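Local coordinates for protein phospholethanolamine N-methyltransferase 2 (Haemonchus contortus, PDB 4KRI) that probably transfers methyl groups from S-adenosylmethionine to phosphoethanolamine derivatives such as phosphomonomethylethanolamine, on the way to phosphocholine, at residues 211-216 and 323-328; 215-220 and 224-229. All coordinates share one frame; numbering follows the deposited sequence.

Contact 1: residues 211-216 and 323-328; sequences LAILKR and LITMYG. With 1SH (2-(methylamino)ethyl dihydrogen phosphate), chain E.
Ile213, on helix 206-215, lays its two branches against two residues of strand 320-329, and both of these contacts are apolar. Its CG2, anti to the backbone N, lies 3.6 Å from CD2 of Leu323, while CD1 at the end of the longer branch meets CG2 of Thr325 end-on at 3.7 Å. Three residues on from Ile213, the other methyl of Leu323, CD1, rests on the backbone carbonyl of Arg216, 3.7 Å from its C, and touches its CB at 4.0 Å. Phe294 and Trp424 on the flanking strands also pack against Ile213. This is a helix lying on the sheet of a Rossmann-like methyltransferase domain. Thr325 has a polar side as well: with chi1 at 72° it turns CG2 to the helix and its hydroxyl to Asp297 OD1, in a hydrogen bond. The guanidinium group of Arg216 is held by Glu368 and Glu370 in salt bridges and meets Phe426 in a cation-pi contact. Further along the strand Tyr327 enters the substrate pocket: its OH donates a 2.6 Å hydrogen bond to O4 of phosphomonomethylethanolamine, with the phosphate oxygen in the ring plane at its edge. Tyr193, Tyr341, Arg345, Tyr347 and Lys413 also bind this ligand.

Contact 2: residues 215-220 and 224-229; sequences KRFGPM and QRMLDI
Between Met220 and Gln224 the backbones come closest, with CA atoms 7.3 Å apart, and ahead of them a type I turn runs from Lys215 to Gly218, closed by Gly218 N to Lys215 O at 3.0 Å. Gly218 has a positive phi of 88°, a conformation that suits glycine. Phe217 and Met226 carry the apolar part. With CG anti to the backbone N (chi1 169°) and a bend at chi3, Met226 brings its methyl CE obliquely to the Phe217 ring, 3.7 Å from CE2 and 4.0 Å from CZ. The same methyl lies 4.3 Å from SD of Met220, a looser contact. Just before the strand, Gln224 reaches across with its amide: OE1 packs 3.6 Å from CA of Met220 and accepts hydrogen bonds from Lys221 N and Tyr292 OH, so two donors grip this oxygen beside the loop. Strand 225-229 pairs in parallel with 247-252 and 290-296, as in the core of a Rossmann-like methyltransferase. Tyr292 of 290-296 meets Phe217 edge-to-face, while Phe244 and Ala240 of helix 235-244 pack against Met220 and Met226, respectively.

How the contacts relate
Lys215 and Arg216 belong to both contacts, which start from the same stretch of chain: contact 2 continues locally to strand 225-229, while contact 1 reaches strand 320-329, more than 100 residues further on. Both meet the same sheet, in which strand 290-296 lies between these two strands. Their centres are 10 Å apart, and Leu323 CB meets Phe217 CZ at 3.4 Å, joining the two apolar patches. Contact 1 is the more buried, made mostly by methyl groups of Ile213, Leu323 and Thr325, and its strand runs on to the phosphate of the substrate. Contact 2 is partly buried; it uses two methionines, an aromatic ring and a glutamine amide, and the side chain of Met226 is about 10 Å from the bound S-adenosylhomocysteine.

Contact 1: residues 211-216 and 323-328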
ATOM      1  N   LEU A 211     -18.468   2.047   9.707  1.00 25.30           N
ATOM      2  CA  LEU A 211     -18.690   3.062  10.733  1.00 27.40           C
ATOM      3  C   LEU A 211     -18.894   2.405  12.095  1.00 29.98           C
ATOM      4  O   LEU A 211     -18.400   2.890  13.113  1.00 27.41           O
ATOM      5  CB  LEU A 211     -19.896   3.938  10.390  1.00 29.62           C
ATOM      6  CG  LEU A 211     -20.188   5.074  11.368  1.00 36.51           C
ATOM      7  CD1 LEU A 211     -19.045   6.088  11.346  1.00 31.94           C
ATOM      8  CD2 LEU A 211     -21.505   5.749  11.031  1.00 37.46           C
ATOM      9  N   ALA A 212     -19.626   1.298  12.109  1.00 27.30           N
ATOM     10  CA  ALA A 212     -19.868   0.567  13.349  1.00 26.11           C
ATOM     11  C   ALA A 212     -18.548   0.046  13.922  1.00 30.75           C
ATOM     12  O   ALA A 212     -18.333   0.090  15.130  1.00 27.76           O
ATOM     13  CB  ALA A 212     -20.850  -0.575  13.107  1.00 27.93           C
ATOM     14  N   ILE A 213     -17.657  -0.423  13.049  1.00 25.92           N
ATOM     15  CA  ILE A 213     -16.346  -0.904  13.487  1.00 25.46           C
ATOM     16  C   ILE A 213     -15.479   0.235  14.031  1.00 24.05           C
ATOM     17  O   ILE A 213     -14.844   0.092  15.079  1.00 27.22           O
ATOM     18  CB  ILE A 213     -15.623  -1.640  12.344  1.00 26.81           C
ATOM     19  CG1 ILE A 213     -16.462  -2.848  11.933  1.00 29.29           C
ATOM     20  CG2 ILE A 213     -14.225  -2.076  12.753  1.00 27.69           C
ATOM     21  CD1 ILE A 213     -15.807  -3.720  10.938  1.00 45.34           C
ATOM     22  N   LEU A 214     -15.462   1.373  13.341  1.00 25.17           N
ATOM     23  CA  LEU A 214     -14.667   2.516  13.799  1.00 25.13           C
ATOM     24  C   LEU A 214     -15.067   2.977  15.194  1.00 22.97           C
ATOM     25  O   LEU A 214     -14.225   3.412  15.983  1.00 25.52           O
ATOM     26  CB  LEU A 214     -14.803   3.693  12.836  1.00 21.16           C
ATOM     27  CG  LEU A 214     -14.006   3.533  11.547  1.00 23.96           C
ATOM     28  CD1 LEU A 214     -14.273   4.722  10.612  1.00 27.59           C
ATOM     29  CD2 LEU A 214     -12.516   3.411  11.857  1.00 29.22           C
ATOM     30  N   LYS A 215     -16.351   2.884  15.501  1.00 25.28           N
ATOM     31  CA  LYS A 215     -16.833   3.296  16.810  1.00 27.93           C
ATOM     32  C   LYS A 215     -16.296   2.422  17.945  1.00 31.23           C
ATOM     33  O   LYS A 215     -16.268   2.845  19.095  1.00 32.42           O
ATOM     34  CB  LYS A 215     -18.366   3.321  16.829  1.00 33.28           C
ATOM     35  CG  LYS A 215     -18.932   4.561  16.127  1.00 31.33           C
ATOM     36  CD  LYS A 215     -20.458   4.516  16.038  1.00 39.56           C
ATOM     37  CE  LYS A 215     -20.992   5.707  15.240  1.00 46.85           C
ATOM     38  NZ  LYS A 215     -22.475   5.647  15.064  1.00 52.65           N
ATOM     39  N   ARG A 216     -15.864   1.213  17.618  1.00 28.76           N
ATOM     40  CA  ARG A 216     -15.341   0.316  18.644  1.00 30.24           C
ATOM     41  C   ARG A 216     -13.927   0.676  19.100  1.00 31.96           C
ATOM     42  O   ARG A 216     -13.380   0.045  20.012  1.00 32.56           O
ATOM     43  CB  ARG A 216     -15.453  -1.132  18.179  1.00 31.86           C
ATOM     44  CG  ARG A 216     -16.901  -1.487  17.881  1.00 38.59           C
ATOM     45  CD  ARG A 216     -17.091  -2.937  17.615  1.00 46.17           C
ATOM     46  NE  ARG A 216     -16.650  -3.754  18.738  1.00 45.94           N
ATOM     47  CZ  ARG A 216     -16.862  -5.064  18.812  1.00 43.34           C
ATOM     48  NH1 ARG A 216     -17.516  -5.672  17.837  1.00 45.18           N
ATOM     49  NH2 ARG A 216     -16.428  -5.755  19.853  1.00 39.81           N
ATOM     50  N   LEU A 323      -6.843  -1.765  16.137  1.00 19.91           N
ATOM     51  CA  LEU A 323      -8.106  -2.456  15.922  1.00 19.68           C
ATOM     52  C   LEU A 323      -8.055  -3.097  14.550  1.00 19.98           C
ATOM     53  O   LEU A 323      -7.756  -2.436  13.559  1.00 22.38           O
ATOM     54  CB  LEU A 323      -9.282  -1.484  16.037  1.00 23.80           C
ATOM     55  CG  LEU A 323     -10.680  -2.097  16.128  1.00 32.81           C
ATOM     56  CD1 LEU A 323     -11.624  -1.173  16.881  1.00 33.88           C
ATOM     57  CD2 LEU A 323     -11.222  -2.387  14.742  1.00 28.58           C
ATOM     58  N   ILE A 324      -8.321  -4.399  14.500  1.00 21.34           N
ATOM     59  CA  ILE A 324      -8.239  -5.157  13.254  1.00 19.17           C
ATOM     60  C   ILE A 324      -9.474  -6.054  13.127  1.00 21.87           C
ATOM     61  O   ILE A 324      -9.915  -6.656  14.112  1.00 24.50           O
ATOM     62  CB  ILE A 324      -6.973  -6.063  13.253  1.00 23.97           C
ATOM     63  CG1 ILE A 324      -5.699  -5.223  13.431  1.00 23.88           C
ATOM     64  CG2 ILE A 324      -6.878  -6.899  11.975  1.00 24.37           C
ATOM     65  CD1 ILE A 324      -4.433  -6.053  13.648  1.00 29.90           C
ATOM     66  N   THR A 325     -10.045  -6.128  11.928  1.00 21.17           N
ATOM     67  CA  THR A 325     -10.981  -7.201  11.606  1.00 19.27           C
ATOM     68  C   THR A 325     -10.344  -8.043  10.516  1.00 22.38           C
ATOM     69  O   THR A 325      -9.586  -7.531   9.713  1.00 21.73           O
ATOM     70  CB  THR A 325     -12.382  -6.701  11.160  1.00 24.69           C
ATOM     71  OG1 THR A 325     -12.295  -6.120   9.849  1.00 23.94           O
ATOM     72  CG2 THR A 325     -12.941  -5.675  12.150  1.00 22.65           C
ATOM     73  N   MET A 326     -10.634  -9.345  10.497  1.00 22.60           N
ATOM     74  CA  MET A 326      -9.971 -10.210   9.526  1.00 22.92           C
ATOM     75  C   MET A 326     -10.797 -11.455   9.270  1.00 22.32           C
ATOM     76  O   MET A 326     -11.575 -11.864  10.127  1.00 24.77           O
ATOM     77  CB  MET A 326      -8.589 -10.616  10.057  1.00 27.02           C
ATOM     78  CG  MET A 326      -8.674 -11.474  11.310  1.00 31.03           C
ATOM     79  SD  MET A 326      -7.179 -11.634  12.331  1.00 40.47           S
ATOM     80  CE  MET A 326      -7.740 -10.789  13.815  1.00 47.26           C
ATOM     81  N   TYR A 327     -10.627 -12.065   8.101  1.00 22.25           N
ATOM     82  CA  TYR A 327     -11.109 -13.438   7.925  1.00 25.04           C
ATOM     83  C   TYR A 327     -10.251 -14.310   8.830  1.00 25.99           C
ATOM     84  O   TYR A 327      -9.036 -14.102   8.912  1.00 25.69           O
ATOM     85  CB  TYR A 327     -10.932 -13.904   6.471  1.00 25.52           C
ATOM     86  CG  TYR A 327     -11.914 -13.339   5.451  1.00 28.88           C
ATOM     87  CD1 TYR A 327     -12.932 -12.471   5.821  1.00 28.77           C
ATOM     88  CD2 TYR A 327     -11.821 -13.701   4.104  1.00 29.39           C
ATOM     89  CE1 TYR A 327     -13.827 -11.960   4.868  1.00 29.83           C
ATOM     90  CE2 TYR A 327     -12.719 -13.215   3.153  1.00 29.32           C
ATOM     91  CZ  TYR A 327     -13.715 -12.346   3.540  1.00 31.66           C
ATOM     92  OH  TYR A 327     -14.596 -11.865   2.588  1.00 32.89           O
ATOM     93  N   GLY A 328     -10.870 -15.272   9.512  1.00 24.70           N
ATOM     94  CA  GLY A 328     -10.130 -16.226  10.322  1.00 24.12           C
ATOM     95  C   GLY A 328     -10.636 -17.637  10.104  1.00 30.21           C
ATOM     96  O   GLY A 328     -11.568 -17.858   9.329  1.00 29.31           O
TER
HETATM   97  O4  1SH E 702     -14.472 -12.909   0.235  0.53 29.31           O
HETATM   98  P1  1SH E 702     -13.301 -12.887  -0.745  0.53 31.71           P
HETATM   99  O1  1SH E 702     -12.367 -14.009  -0.519  0.53 29.14           O
HETATM  100  O3  1SH E 702     -13.859 -12.941  -2.217  0.53 30.09           O
HETATM  101  O2  1SH E 702     -12.490 -11.547  -0.516  0.53 30.24           O
HETATM  102  C1  1SH E 702     -13.148 -10.389  -0.536  0.53 30.97           C
HETATM  103  C2  1SH E 702     -12.357  -9.166  -0.093  0.53 30.60           C
HETATM  104  N1  1SH E 702     -11.947  -9.113   1.283  0.53 31.16           N
HETATM  105  C3  1SH E 702     -11.093  -7.992   1.436  0.53 21.13           C

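Contact 2: residues 215-220 and 224-229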
ATOM      1  N   LYS A 215     -16.351   2.884  15.501  1.00 25.28           N
ATOM      2  CA  LYS A 215     -16.833   3.296  16.810  1.00 27.93           C
ATOM      3  C   LYS A 215     -16.296   2.422  17.945  1.00 31.23           C
ATOM      4  O   LYS A 215     -16.268   2.845  19.095  1.00 32.42           O
ATOM      5  CB  LYS A 215     -18.366   3.321  16.829  1.00 33.28           C
ATOM      6  CG  LYS A 215     -18.932   4.561  16.127  1.00 31.33           C
ATOM      7  CD  LYS A 215     -20.458   4.516  16.038  1.00 39.56           C
ATOM      8  CE  LYS A 215     -20.992   5.707  15.240  1.00 46.85           C
ATOM      9  NZ  LYS A 215     -22.475   5.647  15.064  1.00 52.65           N
ATOM     10  N   ARG A 216     -15.864   1.213  17.618  1.00 28.76           N
ATOM     11  CA  ARG A 216     -15.341   0.316  18.644  1.00 30.24           C
ATOM     12  C   ARG A 216     -13.927   0.676  19.100  1.00 31.96           C
ATOM     13  O   ARG A 216     -13.380   0.045  20.012  1.00 32.56           O
ATOM     14  CB  ARG A 216     -15.453  -1.132  18.179  1.00 31.86           C
ATOM     15  CG  ARG A 216     -16.901  -1.487  17.881  1.00 38.59           C
ATOM     16  CD  ARG A 216     -17.091  -2.937  17.615  1.00 46.17           C
ATOM     17  NE  ARG A 216     -16.650  -3.754  18.738  1.00 45.94           N
ATOM     18  CZ  ARG A 216     -16.862  -5.064  18.812  1.00 43.34           C
ATOM     19  NH1 ARG A 216     -17.516  -5.672  17.837  1.00 45.18           N
ATOM     20  NH2 ARG A 216     -16.428  -5.755  19.853  1.00 39.81           N
ATOM     21  N   PHE A 217     -13.350   1.706  18.489  1.00 27.88           N
ATOM     22  CA  PHE A 217     -12.095   2.275  18.990  1.00 26.71           C
ATOM     23  C   PHE A 217     -12.365   2.992  20.303  1.00 34.43           C
ATOM     24  O   PHE A 217     -11.454   3.180  21.116  1.00 38.43           O
ATOM     25  CB  PHE A 217     -11.518   3.300  18.014  1.00 25.69           C
ATOM     26  CG  PHE A 217     -10.500   2.747  17.047  1.00 24.69           C
ATOM     27  CD1 PHE A 217      -9.235   2.375  17.479  1.00 24.12           C
ATOM     28  CD2 PHE A 217     -10.794   2.641  15.697  1.00 23.32           C
ATOM     29  CE1 PHE A 217      -8.284   1.884  16.584  1.00 27.84           C
ATOM     30  CE2 PHE A 217      -9.852   2.162  14.795  1.00 21.07           C
ATOM     31  CZ  PHE A 217      -8.587   1.791  15.236  1.00 23.95           C
ATOM     32  N   GLY A 218     -13.618   3.398  20.499  1.00 34.59           N
ATOM     33  CA  GLY A 218     -13.974   4.278  21.597  1.00 34.22           C
ATOM     34  C   GLY A 218     -13.814   5.724  21.167  1.00 38.03           C
ATOM     35  O   GLY A 218     -13.777   6.013  19.971  1.00 43.41           O
ATOM     36  N   PRO A 219     -13.711   6.645  22.134  1.00 37.55           N
ATOM     37  CA  PRO A 219     -13.599   8.073  21.817  1.00 43.89           C
ATOM     38  C   PRO A 219     -12.366   8.377  20.971  1.00 43.95           C
ATOM     39  O   PRO A 219     -11.254   7.980  21.332  1.00 43.60           O
ATOM     40  CB  PRO A 219     -13.458   8.733  23.195  1.00 44.47           C
ATOM     41  CG  PRO A 219     -14.066   7.757  24.153  1.00 46.40           C
ATOM     42  CD  PRO A 219     -13.745   6.398  23.588  1.00 40.31           C
ATOM     43  N   MET A 220     -12.578   9.042  19.840  1.00 29.85           N
ATOM     44  CA  MET A 220     -11.485   9.534  19.006  1.00 29.28           C
ATOM     45  C   MET A 220     -11.656  11.034  18.837  1.00 30.79           C
ATOM     46  O   MET A 220     -12.782  11.543  18.872  1.00 32.84           O
ATOM     47  CB  MET A 220     -11.477   8.810  17.657  1.00 27.77           C
ATOM     48  CG  MET A 220     -11.232   7.302  17.806  1.00 30.19           C
ATOM     49  SD  MET A 220     -10.938   6.468  16.229  1.00 37.29           S
ATOM     50  CE  MET A 220     -12.520   6.759  15.481  1.00 26.05           C
ATOM     51  N   GLN A 224      -6.242  13.501  15.592  1.00 21.43           N
ATOM     52  CA  GLN A 224      -5.439  12.329  15.942  1.00 19.31           C
ATOM     53  C   GLN A 224      -4.995  11.584  14.684  1.00 25.78           C
ATOM     54  O   GLN A 224      -5.622  11.699  13.626  1.00 25.50           O
ATOM     55  CB  GLN A 224      -6.165  11.409  16.935  1.00 21.62           C
ATOM     56  CG  GLN A 224      -6.290  12.060  18.324  1.00 23.43           C
ATOM     57  CD  GLN A 224      -6.991  11.179  19.330  1.00 28.69           C
ATOM     58  OE1 GLN A 224      -8.043  10.600  19.045  1.00 29.45           O
ATOM     59  NE2 GLN A 224      -6.401  11.056  20.523  1.00 35.70           N
ATOM     60  N   ARG A 225      -3.887  10.852  14.789  1.00 20.66           N
ATOM     61  CA  ARG A 225      -3.284  10.248  13.605  1.00 21.33           C
ATOM     62  C   ARG A 225      -3.571   8.767  13.520  1.00 22.60           C
ATOM     63  O   ARG A 225      -3.327   8.022  14.478  1.00 21.31           O
ATOM     64  CB  ARG A 225      -1.769  10.479  13.625  1.00 24.13           C
ATOM     65  CG  ARG A 225      -1.397  11.970  13.662  1.00 36.61           C
ATOM     66  CD  ARG A 225       0.075  12.225  13.339  1.00 53.68           C
ATOM     67  NE  ARG A 225       0.447  11.661  12.043  1.00 60.26           N
ATOM     68  CZ  ARG A 225       1.262  10.621  11.887  1.00 59.30           C
ATOM     69  NH1 ARG A 225       1.815  10.038  12.943  1.00 61.41           N
ATOM     70  NH2 ARG A 225       1.539  10.170  10.670  1.00 55.14           N
ATOM     71  N   MET A 226      -4.072   8.331  12.368  1.00 17.60           N
ATOM     72  CA  MET A 226      -4.393   6.927  12.168  1.00 17.95           C
ATOM     73  C   MET A 226      -3.618   6.341  10.994  1.00 21.72           C
ATOM     74  O   MET A 226      -3.514   6.967   9.936  1.00 22.24           O
ATOM     75  CB  MET A 226      -5.907   6.756  11.934  1.00 18.85           C
ATOM     76  CG  MET A 226      -6.313   5.357  11.451  1.00 19.48           C
ATOM     77  SD  MET A 226      -8.119   5.241  11.194  1.00 24.04           S
ATOM     78  CE  MET A 226      -8.661   5.073  12.890  1.00 23.65           C
ATOM     79  N   LEU A 227      -3.075   5.140  11.196  1.00 17.45           N
ATOM     80  CA  LEU A 227      -2.479   4.369  10.111  1.00 17.60           C
ATOM     81  C   LEU A 227      -3.477   3.318   9.686  1.00 20.25           C
ATOM     82  O   LEU A 227      -3.927   2.516  10.520  1.00 21.31           O
ATOM     83  CB  LEU A 227      -1.199   3.664  10.595  1.00 18.62           C
ATOM     84  CG  LEU A 227      -0.557   2.724   9.564  1.00 21.12           C
ATOM     85  CD1 LEU A 227      -0.004   3.528   8.375  1.00 20.36           C
ATOM     86  CD2 LEU A 227       0.553   1.903  10.224  1.00 22.03           C
ATOM     87  N   ASP A 228      -3.826   3.297   8.397  1.00 16.85           N
ATOM     88  CA  ASP A 228      -4.740   2.261   7.889  1.00 16.84           C
ATOM     89  C   ASP A 228      -3.934   1.282   7.064  1.00 22.27           C
ATOM     90  O   ASP A 228      -3.372   1.652   6.043  1.00 21.28           O
ATOM     91  CB  ASP A 228      -5.843   2.909   7.028  1.00 19.47           C
ATOM     92  CG  ASP A 228      -6.911   1.912   6.571  1.00 28.74           C
ATOM     93  OD1 ASP A 228      -6.561   0.779   6.154  1.00 30.12           O
ATOM     94  OD2 ASP A 228      -8.121   2.256   6.621  1.00 29.52           O
ATOM     95  N   ILE A 229      -3.877   0.029   7.510  1.00 18.36           N
ATOM     96  CA  ILE A 229      -3.094  -0.983   6.826  1.00 17.82           C
ATOM     97  C   ILE A 229      -4.008  -1.771   5.889  1.00 19.18           C
ATOM     98  O   ILE A 229      -4.979  -2.381   6.330  1.00 23.12           O
ATOM     99  CB  ILE A 229      -2.403  -1.932   7.848  1.00 18.96           C
ATOM    100  CG1 ILE A 229      -1.302  -1.167   8.594  1.00 20.41           C
ATOM    101  CG2 ILE A 229      -1.835  -3.160   7.139  1.00 20.37           C
ATOM    102  CD1 ILE A 229      -0.696  -1.933   9.784  1.00 25.06           C
TER